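Local atomic coordinates of NS1 (Human bocavirus, PDB entry 4KW3), a protein that probably nicks and unwinds the viral replication origin to start rolling-circle DNA replication, through its N-terminal origin-recognition and nickase domain and a separate helicase region. Residues Arg9-Pro14 and Asp102-Ser107. Sequence-based numbering, arbitrary orientation.
Sequences RAFSQP and DIIVQS
Phe11 and Ser12, in the N-terminal loop just before strand 15-21, meet Asp102 near the start of strand 101-109 in a loop-to-strand contact, mostly between side chains, that ties the incoming chain to the central sheet of the nickase domain. It is a worked example of one aspartate whose carboxylate binds a loop while its CB packs against the face of an aromatic ring. Asp102 OD2 accepts two bonds from Ser12. The backbone N lies 2.7 Å from OD2 and meets it on the anti side, somewhat out of the carboxylate plane; the N-H...O angle is a fairly straight 162°. Ser12 OG reaches the same OD2 at 3.0 Å from above that plane. Ser12 OG stands beside its own backbone N (chi1 -71°), which lets both donors converge on that oxygen. The other oxygen, OD1, receives a water 2.6 Å away that also donates to Ala10 O, as well as a hydrogen bond from Asn248, so both carboxylate oxygens are engaged. Meanwhile Asp102 CB sits over the middle of one face of the Phe11 ring, 3.6 Å from its centroid, in a CH-pi contact. With CG of Phe11 anti to the backbone N (chi1 -156°), the ring reaches over Asp102, its CZ 3.4 Å from Asp102 O; its CE2 packs 3.7 Å from Ile104 CD1, and Ile104 CG1 lies at the ring edge. Phe11 also touches Ile119 of strand 114-122, whose backbone pairs with Ile104. The loop thus lies against the sheet where strand 101-109 runs between strands 114-122 and 241-247, while Ile103 and Val105 pack on helix 74-94.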
loop_
_atom_site.group_PDB
_atom_site.type_symbol
_atom_site.label_atom_id
_atom_site.label_comp_id
_atom_site.label_asym_id
_atom_site.label_seq_id
_atom_site.Cartn_x
_atom_site.Cartn_y
_atom_site.Cartn_z
ATOM N N ARG A 9 -11.271 -9.394 13.326
ATOM C CA ARG A 9 -11.381 -9.487 14.785
ATOM C C ARG A 9 -10.182 -10.136 15.431
ATOM O O ARG A 9 -10.037 -10.120 16.657
ATOM C CB ARG A 9 -12.647 -10.240 15.181
ATOM C CG ARG A 9 -13.911 -9.454 14.964
ATOM C CD ARG A 9 -15.172 -10.303 15.120
ATOM N NE ARG A 9 -16.342 -9.453 14.881
ATOM C CZ ARG A 9 -16.871 -8.633 15.788
ATOM N NH1 ARG A 9 -16.361 -8.566 17.015
ATOM N NH2 ARG A 9 -17.917 -7.888 15.474
ATOM N N ALA A 10 -9.302 -10.668 14.592
ATOM C CA ALA A 10 -8.158 -11.418 15.069
ATOM C C ALA A 10 -6.946 -11.265 14.153
ATOM O O ALA A 10 -7.087 -11.195 12.927
ATOM C CB ALA A 10 -8.545 -12.879 15.200
ATOM N N PHE A 11 -5.752 -11.275 14.736
ATOM C CA PHE A 11 -4.542 -11.116 13.936
ATOM C C PHE A 11 -3.393 -11.991 14.439
ATOM O O PHE A 11 -2.910 -11.784 15.543
ATOM C CB PHE A 11 -4.095 -9.643 13.901
ATOM C CG PHE A 11 -3.255 -9.299 12.696
ATOM C CD1 PHE A 11 -1.911 -9.669 12.637
ATOM C CD2 PHE A 11 -3.816 -8.617 11.609
ATOM C CE1 PHE A 11 -1.136 -9.378 11.523
ATOM C CE2 PHE A 11 -3.048 -8.296 10.498
ATOM C CZ PHE A 11 -1.696 -8.689 10.452
ATOM N N SER A 12 -2.946 -12.933 13.602
ATOM C CA SER A 12 -1.884 -13.891 13.948
ATOM C C SER A 12 -0.605 -13.270 14.487
ATOM O O SER A 12 -0.058 -12.335 13.897
ATOM C CB SER A 12 -1.525 -14.735 12.727
ATOM O OG SER A 12 -2.570 -15.634 12.418
ATOM N N GLN A 13 -0.105 -13.827 15.586
ATOM C CA GLN A 13 1.141 -13.354 16.184
ATOM C C GLN A 13 2.277 -14.375 15.946
ATOM O O GLN A 13 2.010 -15.541 15.650
ATOM C CB GLN A 13 0.929 -13.051 17.675
ATOM C CG GLN A 13 -0.018 -11.887 17.970
ATOM C CD GLN A 13 0.691 -10.689 18.564
ATOM O OE1 GLN A 13 1.635 -10.139 17.977
ATOM N NE2 GLN A 13 0.253 -10.285 19.752
ATOM N N PRO A 14 3.546 -13.928 15.995
ATOM C CA PRO A 14 3.979 -12.539 16.187
ATOM C C PRO A 14 3.731 -11.738 14.905
ATOM O O PRO A 14 3.747 -12.320 13.806
ATOM C CB PRO A 14 5.480 -12.684 16.452
ATOM C CG PRO A 14 5.874 -13.889 15.661
ATOM C CD PRO A 14 4.688 -14.829 15.739
ATOM N N ASP A 102 -1.832 -13.534 8.713
ATOM C CA ASP A 102 -2.702 -12.406 8.482
ATOM C C ASP A 102 -1.887 -11.293 7.861
ATOM O O ASP A 102 -0.729 -11.071 8.244
ATOM C CB ASP A 102 -3.392 -11.951 9.769
ATOM C CG ASP A 102 -4.476 -12.918 10.224
ATOM O OD1 ASP A 102 -5.496 -13.024 9.505
ATOM O OD2 ASP A 102 -4.330 -13.539 11.310
ATOM N N ILE A 103 -2.477 -10.622 6.875
ATOM C CA ILE A 103 -1.770 -9.566 6.159
ATOM C C ILE A 103 -2.677 -8.362 5.910
ATOM O O ILE A 103 -3.762 -8.499 5.338
ATOM C CB ILE A 103 -1.248 -10.079 4.792
ATOM C CG1 ILE A 103 -0.284 -11.256 4.991
ATOM C CG2 ILE A 103 -0.574 -8.943 3.997
ATOM C CD1 ILE A 103 -0.055 -12.065 3.754
ATOM N N ILE A 104 -2.227 -7.185 6.342
ATOM C CA ILE A 104 -2.836 -5.931 5.908
ATOM C C ILE A 104 -1.802 -5.117 5.118
ATOM O O ILE A 104 -0.626 -5.043 5.517
ATOM C CB ILE A 104 -3.351 -5.109 7.081
ATOM C CG1 ILE A 104 -4.473 -5.874 7.801
ATOM C CG2 ILE A 104 -3.809 -3.706 6.589
ATOM C CD1 ILE A 104 -4.827 -5.318 9.200
ATOM N N VAL A 105 -2.230 -4.541 3.992
ATOM C CA VAL A 105 -1.375 -3.673 3.187
ATOM C C VAL A 105 -2.150 -2.402 2.873
ATOM O O VAL A 105 -3.344 -2.446 2.547
ATOM C CB VAL A 105 -0.857 -4.354 1.860
ATOM C CG1 VAL A 105 -0.074 -3.371 0.990
ATOM C CG2 VAL A 105 0.029 -5.541 2.151
ATOM N N GLN A 106 -1.473 -1.268 3.015
ATOM C CA GLN A 106 -2.049 0.016 2.656
ATOM C C GLN A 106 -1.026 0.882 1.918
ATOM O O GLN A 106 0.051 1.183 2.439
ATOM C CB GLN A 106 -2.546 0.744 3.898
ATOM C CG GLN A 106 -3.189 2.100 3.625
ATOM C CD GLN A 106 -4.010 2.591 4.807
ATOM O OE1 GLN A 106 -5.042 2.000 5.153
ATOM N NE2 GLN A 106 -3.548 3.664 5.442
ATOM N N SER A 107 -1.384 1.292 0.707
ATOM C CA SER A 107 -0.567 2.207 -0.090
ATOM C C SER A 107 -0.948 3.664 0.196
ATOM O O SER A 107 -2.093 3.962 0.498
ATOM C CB SER A 107 -0.728 1.893 -1.574
ATOM O OG SER A 107 -2.097 1.876 -1.937
HETATM O O HOH W 1 -7.760 -12.664 10.682
#